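Side-chain contacts in type I site-specific restriction-modification system, R (Restriction) subunit (Vibrio vulnificus, PDB 3H1T), which is the putative motor subunit of a type I restriction enzyme, probably coupling ATP hydrolysis to DNA translocation and cleavage: residues 23-26 with 27-30; 427-430 with 431-435; 530-533 with 534-538. All blocks are in the same frame, centred on the assembly; numbering follows the deposited sequence.

Interaction 1 of 3, residues 23-26 with 27-30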
ATOM      1  N   ALA A  23     -42.224   1.096 -18.286  1.00 52.00           N
ATOM      2  CA  ALA A  23     -41.190   0.877 -17.292  1.00 47.09           C
ATOM      3  C   ALA A  23     -40.004   1.810 -17.486  1.00 45.35           C
ATOM      4  O   ALA A  23     -39.570   2.061 -18.621  1.00 42.30           O
ATOM      5  CB  ALA A  23     -40.735  -0.565 -17.350  1.00 41.46           C
ATOM      6  N   LEU A  24     -39.503   2.341 -16.371  1.00 40.28           N
ATOM      7  CA  LEU A  24     -38.377   3.255 -16.399  1.00 39.04           C
ATOM      8  C   LEU A  24     -37.015   2.604 -16.267  1.00 39.34           C
ATOM      9  O   LEU A  24     -36.812   1.647 -15.500  1.00 38.19           O
ATOM     10  CB  LEU A  24     -38.514   4.314 -15.302  1.00 39.96           C
ATOM     11  CG  LEU A  24     -39.656   5.340 -15.311  1.00 39.52           C
ATOM     12  CD1 LEU A  24     -39.461   6.233 -14.102  1.00 36.98           C
ATOM     13  CD2 LEU A  24     -39.667   6.173 -16.598  1.00 37.32           C
ATOM     14  N   ASN A  25     -36.096   3.165 -17.051  1.00 61.90           N
ATOM     15  CA  ASN A  25     -34.676   2.819 -17.147  1.00 61.72           C
ATOM     16  C   ASN A  25     -34.093   2.880 -15.744  1.00 61.32           C
ATOM     17  O   ASN A  25     -34.712   3.453 -14.843  1.00 62.06           O
ATOM     18  CB  ASN A  25     -33.977   3.891 -18.008  1.00 53.93           C
ATOM     19  CG  ASN A  25     -33.249   3.320 -19.177  1.00 55.92           C
ATOM     20  OD1 ASN A  25     -33.777   2.449 -19.862  1.00 59.23           O
ATOM     21  ND2 ASN A  25     -32.033   3.809 -19.432  1.00 59.29           N
ATOM     22  N   GLU A  26     -32.913   2.306 -15.535  1.00 45.82           N
ATOM     23  CA  GLU A  26     -32.313   2.415 -14.216  1.00 42.40           C
ATOM     24  C   GLU A  26     -31.996   3.897 -14.118  1.00 40.81           C
ATOM     25  O   GLU A  26     -32.197   4.538 -13.097  1.00 41.12           O
ATOM     26  CB  GLU A  26     -31.006   1.620 -14.107  1.00 44.00           C
ATOM     27  CG  GLU A  26     -30.195   2.015 -12.861  1.00 46.03           C
ATOM     28  CD  GLU A  26     -29.178   0.978 -12.451  1.00 46.20           C
ATOM     29  OE1 GLU A  26     -29.456  -0.218 -12.685  1.00 46.40           O
ATOM     30  OE2 GLU A  26     -28.124   1.347 -11.876  1.00 45.71           O
ATOM     31  N   ALA A  27     -31.492   4.431 -15.221  1.00 37.86           N
ATOM     32  CA  ALA A  27     -31.118   5.830 -15.309  1.00 35.47           C
ATOM     33  C   ALA A  27     -32.338   6.713 -15.174  1.00 36.19           C
ATOM     34  O   ALA A  27     -32.293   7.734 -14.496  1.00 35.32           O
ATOM     35  CB  ALA A  27     -30.440   6.088 -16.628  1.00 33.60           C
ATOM     36  N   ASP A  28     -33.443   6.308 -15.795  1.00 37.71           N
ATOM     37  CA  ASP A  28     -34.661   7.099 -15.720  1.00 37.28           C
ATOM     38  C   ASP A  28     -35.226   7.128 -14.303  1.00 35.08           C
ATOM     39  O   ASP A  28     -35.682   8.176 -13.842  1.00 33.81           O
ATOM     40  CB  ASP A  28     -35.711   6.575 -16.719  1.00 47.67           C
ATOM     41  CG  ASP A  28     -35.405   6.976 -18.169  1.00 50.70           C
ATOM     42  OD1 ASP A  28     -34.610   7.930 -18.392  1.00 52.95           O
ATOM     43  OD2 ASP A  28     -35.980   6.352 -19.092  1.00 49.35           O
ATOM     44  N   THR A  29     -35.163   6.006 -13.587  1.00 34.40           N
ATOM     45  CA  THR A  29     -35.706   6.015 -12.229  1.00 31.90           C
ATOM     46  C   THR A  29     -34.828   6.763 -11.238  1.00 31.44           C
ATOM     47  O   THR A  29     -35.302   7.206 -10.196  1.00 33.53           O
ATOM     48  CB  THR A  29     -35.975   4.597 -11.666  1.00 28.20           C
ATOM     49  OG1 THR A  29     -34.860   4.172 -10.885  1.00 32.28           O
ATOM     50  CG2 THR A  29     -36.229   3.608 -12.769  1.00 26.19           C
ATOM     51  N   CYS A  30     -33.548   6.906 -11.546  1.00 32.49           N
ATOM     52  CA  CYS A  30     -32.670   7.656 -10.660  1.00 31.33           C
ATOM     53  C   CYS A  30     -33.000   9.132 -10.844  1.00 32.46           C
ATOM     54  O   CYS A  30     -32.982   9.914  -9.891  1.00 32.85           O
ATOM     55  CB  CYS A  30     -31.193   7.424 -11.006  1.00 31.73           C
ATOM     56  SG  CYS A  30     -30.563   5.765 -10.674  1.00 34.76           S
TER
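L24 and N25 meet D28 across the first turn of helix 26-40, where the incoming loop folds against the helix it starts. N25 sits at the N-cap position, but its side chain makes no capping bond.

Carbon-to-carbon contacts join L24 to the helix. CB of L24 touches CB of D28 at 3.9 Å, and L24 CD2 reaches the same D28 carbon at 4.0 Å, the two side chains crossing at about a right angle. The leucine has CG beside the backbone N (chi1 -65°) and CD1 trans to CA (chi2 -179°), so CD2 is the methyl turned to the aspartate.

The contacts of N25 are also van der Waals in kind, although polar atoms take part. The D28 side chain crosses N25 at a slant, with OD2 3.4 Å from N25 CB and the carboxylate and amide planes 42° apart. ND2 of N25 lies 3.9 Å from the methyl CB of A27. D28 OD1 has a long, weak ion pair with R31.

Outside this turn, L24 N is hydrogen-bonded to E96, and E26 and C30 rest on D77 and Y78 of strand 75-81, so the helix start is held against the N-terminal mixed sheet.

Among the backbone bonds, C30 N donates to E26 O at 3.1 Å, while the C30 sulfur SG stands 3.2 Å from that same carbonyl oxygen.

Interaction 2 of 3, residues 427-430 with 431-435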
ATOM      1  N   LYS A 427      23.636 -16.949 -17.007  1.00 28.62           N
ATOM      2  CA  LYS A 427      23.420 -17.333 -18.394  1.00 31.02           C
ATOM      3  C   LYS A 427      21.918 -17.399 -18.652  1.00 30.05           C
ATOM      4  O   LYS A 427      21.420 -16.845 -19.637  1.00 29.93           O
ATOM      5  CB  LYS A 427      24.066 -18.691 -18.712  1.00 44.63           C
ATOM      6  CG  LYS A 427      24.354 -18.848 -20.203  1.00 48.31           C
ATOM      7  CD  LYS A 427      23.912 -20.194 -20.765  1.00 51.34           C
ATOM      8  CE  LYS A 427      24.225 -20.326 -22.277  1.00 51.80           C
ATOM      9  NZ  LYS A 427      23.350 -19.485 -23.165  1.00 51.88           N
ATOM     10  N   HIS A 428      21.192 -18.061 -17.758  1.00 30.53           N
ATOM     11  CA  HIS A 428      19.751 -18.171 -17.920  1.00 30.53           C
ATOM     12  C   HIS A 428      19.025 -16.823 -17.914  1.00 30.14           C
ATOM     13  O   HIS A 428      18.108 -16.614 -18.703  1.00 31.26           O
ATOM     14  CB  HIS A 428      19.172 -19.078 -16.845  1.00 35.10           C
ATOM     15  CG  HIS A 428      17.688 -19.201 -16.919  1.00 36.92           C
ATOM     16  ND1 HIS A 428      16.843 -18.274 -16.351  1.00 37.62           N
ATOM     17  CD2 HIS A 428      16.898 -20.095 -17.559  1.00 38.97           C
ATOM     18  CE1 HIS A 428      15.593 -18.590 -16.640  1.00 40.04           C
ATOM     19  NE2 HIS A 428      15.598 -19.690 -17.372  1.00 40.02           N
ATOM     20  N   LEU A 429      19.445 -15.907 -17.044  1.00 29.91           N
ATOM     21  CA  LEU A 429      18.828 -14.584 -16.979  1.00 30.24           C
ATOM     22  C   LEU A 429      19.088 -13.807 -18.276  1.00 31.45           C
ATOM     23  O   LEU A 429      18.200 -13.119 -18.806  1.00 31.17           O
ATOM     24  CB  LEU A 429      19.384 -13.803 -15.780  1.00 24.60           C
ATOM     25  CG  LEU A 429      18.846 -12.391 -15.539  1.00 22.60           C
ATOM     26  CD1 LEU A 429      17.332 -12.420 -15.638  1.00 19.23           C
ATOM     27  CD2 LEU A 429      19.293 -11.878 -14.175  1.00 20.22           C
ATOM     28  N   THR A 430      20.310 -13.934 -18.793  1.00 29.16           N
ATOM     29  CA  THR A 430      20.698 -13.239 -20.018  1.00 30.57           C
ATOM     30  C   THR A 430      19.907 -13.714 -21.225  1.00 30.55           C
ATOM     31  O   THR A 430      19.473 -12.900 -22.042  1.00 32.53           O
ATOM     32  CB  THR A 430      22.215 -13.406 -20.306  1.00 33.61           C
ATOM     33  OG1 THR A 430      22.965 -12.756 -19.269  1.00 34.16           O
ATOM     34  CG2 THR A 430      22.587 -12.792 -21.665  1.00 32.60           C
ATOM     35  N   ASP A 431      19.733 -15.029 -21.344  1.00 32.24           N
ATOM     36  CA  ASP A 431      18.976 -15.600 -22.462  1.00 31.56           C
ATOM     37  C   ASP A 431      17.538 -15.149 -22.341  1.00 30.03           C
ATOM     38  O   ASP A 431      16.911 -14.781 -23.331  1.00 30.04           O
ATOM     39  CB  ASP A 431      19.020 -17.130 -22.440  1.00 52.30           C
ATOM     40  CG  ASP A 431      20.340 -17.692 -22.943  1.00 57.74           C
ATOM     41  OD1 ASP A 431      21.157 -16.935 -23.517  1.00 58.76           O
ATOM     42  OD2 ASP A 431      20.542 -18.918 -22.777  1.00 63.60           O
ATOM     43  N   PHE A 432      17.023 -15.167 -21.115  1.00 35.54           N
ATOM     44  CA  PHE A 432      15.655 -14.746 -20.852  1.00 36.75           C
ATOM     45  C   PHE A 432      15.496 -13.312 -21.335  1.00 37.79           C
ATOM     46  O   PHE A 432      14.626 -13.013 -22.146  1.00 38.53           O
ATOM     47  CB  PHE A 432      15.340 -14.861 -19.348  1.00 29.08           C
ATOM     48  CG  PHE A 432      14.061 -14.182 -18.939  1.00 29.71           C
ATOM     49  CD1 PHE A 432      14.041 -12.812 -18.666  1.00 30.21           C
ATOM     50  CD2 PHE A 432      12.870 -14.900 -18.836  1.00 29.00           C
ATOM     51  CE1 PHE A 432      12.857 -12.168 -18.295  1.00 30.42           C
ATOM     52  CE2 PHE A 432      11.677 -14.266 -18.467  1.00 29.75           C
ATOM     53  CZ  PHE A 432      11.671 -12.892 -18.196  1.00 29.20           C
HETATM   54  N   MSE A 433      16.348 -12.422 -20.851  1.00 35.27           N
HETATM   55  CA  MSE A 433      16.275 -11.027 -21.261  1.00 36.19           C
HETATM   56  C   MSE A 433      16.469 -10.824 -22.767  1.00 37.98           C
HETATM   57  O   MSE A 433      15.893  -9.903 -23.349  1.00 38.57           O
HETATM   58  CB  MSE A 433      17.297 -10.203 -20.471  1.00 43.94           C
HETATM   59  CG  MSE A 433      16.973 -10.150 -18.981  1.00 48.03           C
HETATM   60 SE   MSE A 433      18.126  -9.012 -17.899  1.00 57.32          SE
HETATM   61  CE  MSE A 433      17.504  -7.280 -18.544  1.00 49.67           C
ATOM     62  N   LYS A 434      17.274 -11.673 -23.399  1.00 39.98           N
ATOM     63  CA  LYS A 434      17.509 -11.567 -24.833  1.00 42.12           C
ATOM     64  C   LYS A 434      16.227 -11.904 -25.587  1.00 42.61           C
ATOM     65  O   LYS A 434      15.943 -11.318 -26.640  1.00 42.90           O
ATOM     66  CB  LYS A 434      18.684 -12.482 -25.268  1.00 33.60           C
ATOM     67  CG  LYS A 434      20.059 -11.810 -25.120  1.00 33.51           C
ATOM     68  CD  LYS A 434      21.246 -12.729 -25.450  1.00 32.58           C
ATOM     69  CE  LYS A 434      22.544 -11.914 -25.560  1.00 33.41           C
ATOM     70  NZ  LYS A 434      23.782 -12.761 -25.596  1.00 32.45           N
ATOM     71  N   ARG A 435      15.430 -12.817 -25.044  1.00 43.93           N
ATOM     72  CA  ARG A 435      14.194 -13.176 -25.710  1.00 44.29           C
ATOM     73  C   ARG A 435      13.028 -12.290 -25.295  1.00 45.43           C
ATOM     74  O   ARG A 435      11.948 -12.425 -25.850  1.00 47.90           O
ATOM     75  CB  ARG A 435      13.843 -14.658 -25.476  1.00 47.25           C
ATOM     76  CG  ARG A 435      13.353 -15.001 -24.084  1.00 49.65           C
ATOM     77  CD  ARG A 435      13.000 -16.470 -23.965  1.00 48.83           C
ATOM     78  NE  ARG A 435      14.176 -17.317 -23.837  1.00 51.39           N
ATOM     79  CZ  ARG A 435      14.647 -17.764 -22.678  1.00 49.85           C
ATOM     80  NH1 ARG A 435      14.038 -17.441 -21.546  1.00 49.40           N
ATOM     81  NH2 ARG A 435      15.719 -18.544 -22.651  1.00 47.77           N
TER
HETATM   82  O   HOH W   1      16.479 -18.573 -20.287  1.00 35.49           O
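The phenyl ring of F432 has L429 O at its edge, near its plane, and M433 CG in plane at the edge as well; all three belong to helix 422-436, an alpha helix packed on the sheet of the RecA-like C-terminal helicase domain. Over one face of the H428 ring, toward its rim, lies a water oxygen. This water donates to H428 O at 3.0 Å; its link to R435 NH2 is modelled unusually short and is doubtful. One face of the R435 guanidinium lies over the backbone, with D431 O and F432 N toward its rim. Y557 supplies the hydroxyl partner of H428 ND1, and the histidine and tyrosine rings meet nearly perpendicular.

One turn along from its own position, K427 reaches D431. Its chain bends at chi2 (-134°) and again at chi4, bringing NZ to D431 OD2 at 2.9 Å. This salt bridge uses the syn side of the carboxylate, 16° out of its plane. A long, weak ion pair also links K427 to E587.

Toward the sheet, L429 and the selenomethionine M433 lie side by side, pointing the same way, with L429 CD1 4.1 Å from M433 CG; V444 and V522 meet L429, and T442 meets M433. On a separate flank, T430 packs against L459 and L462 of helix 449-462, with K434 alongside it. T430 OG1 is hydrogen-bonded to A426 O and N463, while its methyl CG2 lies 4.0 Å from K434 CE.

Interaction 3 of 3, residues 530-533 with 534-538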
HETATM    1  N   MSE A 530       9.317 -13.922   5.888  1.00 31.76           N
HETATM    2  CA  MSE A 530       8.177 -13.499   5.081  1.00 31.83           C
HETATM    3  C   MSE A 530       8.216 -11.992   4.803  1.00 29.01           C
HETATM    4  O   MSE A 530       7.871 -11.551   3.709  1.00 28.23           O
HETATM    5  CB  MSE A 530       6.868 -13.869   5.792  1.00 46.47           C
HETATM    6  CG  MSE A 530       5.591 -13.422   5.077  1.00 52.78           C
HETATM    7 SE   MSE A 530       5.281 -14.202   3.310  1.00 59.84          SE
HETATM    8  CE  MSE A 530       4.476 -15.872   3.863  1.00 56.73           C
ATOM      9  N   SER A 531       8.624 -11.203   5.796  1.00 30.05           N
ATOM     10  CA  SER A 531       8.718  -9.751   5.640  1.00 31.51           C
ATOM     11  C   SER A 531       9.714  -9.398   4.546  1.00 32.60           C
ATOM     12  O   SER A 531       9.449  -8.530   3.722  1.00 33.83           O
ATOM     13  CB  SER A 531       9.137  -9.078   6.954  1.00 46.88           C
ATOM     14  OG  SER A 531       8.083  -9.128   7.913  1.00 48.38           O
ATOM     15  N   GLU A 532      10.850 -10.093   4.531  1.00 31.45           N
ATOM     16  CA  GLU A 532      11.888  -9.851   3.528  1.00 30.93           C
ATOM     17  C   GLU A 532      11.398 -10.253   2.155  1.00 28.76           C
ATOM     18  O   GLU A 532      11.646  -9.559   1.189  1.00 30.22           O
ATOM     19  CB  GLU A 532      13.175 -10.625   3.851  1.00 47.22           C
ATOM     20  CG  GLU A 532      14.243 -10.528   2.753  1.00 51.64           C
ATOM     21  CD  GLU A 532      15.626 -11.012   3.184  1.00 52.63           C
ATOM     22  OE1 GLU A 532      15.849 -12.237   3.311  1.00 53.10           O
ATOM     23  OE2 GLU A 532      16.501 -10.150   3.397  1.00 54.62           O
ATOM     24  N   PHE A 533      10.700 -11.376   2.072  1.00 30.90           N
ATOM     25  CA  PHE A 533      10.193 -11.834   0.792  1.00 30.09           C
ATOM     26  C   PHE A 533       9.278 -10.782   0.159  1.00 29.70           C
ATOM     27  O   PHE A 533       9.432 -10.422  -1.008  1.00 27.71           O
ATOM     28  CB  PHE A 533       9.421 -13.149   0.956  1.00 25.88           C
ATOM     29  CG  PHE A 533       8.887 -13.692  -0.335  1.00 25.67           C
ATOM     30  CD1 PHE A 533       9.708 -14.417  -1.196  1.00 24.48           C
ATOM     31  CD2 PHE A 533       7.556 -13.468  -0.699  1.00 24.59           C
ATOM     32  CE1 PHE A 533       9.207 -14.915  -2.416  1.00 24.93           C
ATOM     33  CE2 PHE A 533       7.043 -13.960  -1.904  1.00 22.00           C
ATOM     34  CZ  PHE A 533       7.871 -14.687  -2.768  1.00 23.31           C
ATOM     35  N   LYS A 534       8.323 -10.300   0.946  1.00 29.97           N
ATOM     36  CA  LYS A 534       7.373  -9.304   0.469  1.00 30.57           C
ATOM     37  C   LYS A 534       8.012  -7.972   0.102  1.00 31.92           C
ATOM     38  O   LYS A 534       7.490  -7.241  -0.740  1.00 32.11           O
ATOM     39  CB  LYS A 534       6.275  -9.077   1.505  1.00 26.88           C
ATOM     40  CG  LYS A 534       5.353 -10.279   1.679  1.00 23.60           C
ATOM     41  CD  LYS A 534       3.992  -9.884   2.231  1.00 25.68           C
ATOM     42  CE  LYS A 534       3.181 -11.114   2.676  1.00 24.68           C
ATOM     43  NZ  LYS A 534       2.797 -12.062   1.577  1.00 23.83           N
ATOM     44  N   GLN A 535       9.127  -7.645   0.747  1.00 32.49           N
ATOM     45  CA  GLN A 535       9.840  -6.414   0.454  1.00 33.32           C
ATOM     46  C   GLN A 535      10.511  -6.583  -0.904  1.00 33.98           C
ATOM     47  O   GLN A 535      10.543  -5.657  -1.717  1.00 36.73           O
ATOM     48  CB  GLN A 535      10.905  -6.133   1.516  1.00 40.86           C
ATOM     49  CG  GLN A 535      10.370  -5.577   2.824  1.00 43.55           C
ATOM     50  CD  GLN A 535      11.460  -5.429   3.869  1.00 48.41           C
ATOM     51  OE1 GLN A 535      11.200  -5.059   5.015  1.00 48.98           O
ATOM     52  NE2 GLN A 535      12.695  -5.714   3.476  1.00 50.76           N
ATOM     53  N   ILE A 536      11.045  -7.775  -1.147  1.00 24.66           N
ATOM     54  CA  ILE A 536      11.712  -8.058  -2.401  1.00 23.28           C
ATOM     55  C   ILE A 536      10.690  -7.969  -3.520  1.00 22.55           C
ATOM     56  O   ILE A 536      10.877  -7.214  -4.483  1.00 19.71           O
ATOM     57  CB  ILE A 536      12.392  -9.446  -2.364  1.00 29.21           C
ATOM     58  CG1 ILE A 536      13.638  -9.378  -1.468  1.00 27.83           C
ATOM     59  CG2 ILE A 536      12.790  -9.884  -3.756  1.00 28.24           C
ATOM     60  CD1 ILE A 536      14.293 -10.714  -1.207  1.00 30.13           C
ATOM     61  N   VAL A 537       9.590  -8.702  -3.368  1.00 25.84           N
ATOM     62  CA  VAL A 537       8.523  -8.698  -4.368  1.00 22.44           C
ATOM     63  C   VAL A 537       7.928  -7.297  -4.590  1.00 22.83           C
ATOM     64  O   VAL A 537       7.495  -6.959  -5.693  1.00 20.63           O
ATOM     65  CB  VAL A 537       7.404  -9.704  -3.961  1.00 20.15           C
ATOM     66  CG1 VAL A 537       6.230  -9.624  -4.911  1.00 18.94           C
ATOM     67  CG2 VAL A 537       7.965 -11.113  -3.983  1.00 19.39           C
ATOM     68  N   GLY A 538       7.940  -6.475  -3.542  1.00 25.27           N
ATOM     69  CA  GLY A 538       7.419  -5.127  -3.645  1.00 26.03           C
ATOM     70  C   GLY A 538       8.323  -4.179  -4.414  1.00 29.15           C
ATOM     71  O   GLY A 538       8.017  -2.991  -4.544  1.00 29.58           O
TER
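V537 sets its CG2 methyl over one face of the F533 ring, one turn away on helix 530-537, the connecting helix of a beta-alpha-beta crossover between strands 518-524 and 552-556. From Q535 on, the sequence is that of helicase motif VI, which in superfamily 2 relatives faces the ATP cleft between the RecA-like lobes, as it probably does here.

The phenylalanine has CG anti to the backbone N (chi1 -179°), and V537 keeps CG2 beside its own. The result is a CH-pi contact, 3.9 Å from V537 CG2 to the F533 centroid and 24° off the ring normal, shifted toward the CE2 rim. F565 meets the same ring at a shallow angle, and L523 also touches F533.

The selenomethionine M530 folds back at chi2 (63°) and chi3, which sets its SE 3.8 Å from K534 CE. The lysine stays extended until a final turn at chi4. K534 NZ lies 3.7 Å from M530 SE, and forms salt bridges to D567 and D571.

E532 and I536 cross at a slant, E532 CG 4.0 Å from I536 CD1, while the glutamate carboxylate goes on to a salt bridge with R525 and a hydrogen bond to Q507. I536 packs onto V521 and L523.

S531 OG bonds D345 OD2, across to the other RecA-like lobe. The S531 carbonyl receives Q535 N, and Q535 CG passes 3.2 Å from that S531 O.

Overall arrangement
All three contacts are within-helix or helix-start contacts, but they serve different parts of the chain. Interaction 1 belongs to the N-terminal region, whose mixed sheet includes strand 75-81; its centre is about 49 Å from that of interaction 3 and about 57 Å from that of interaction 2. The other two share the C-terminal helicase domain, their centres about 24 Å and their nearest atoms about 12 Å apart. Interaction 2 meets N520 and V522 of strand 518-524, interaction 3 the alternate residues V521 and L523, so their helices lie on opposite faces of that sheet. Interaction 3 probably borders the inter-lobe cleft, where S531 touches H312 of the DECH box.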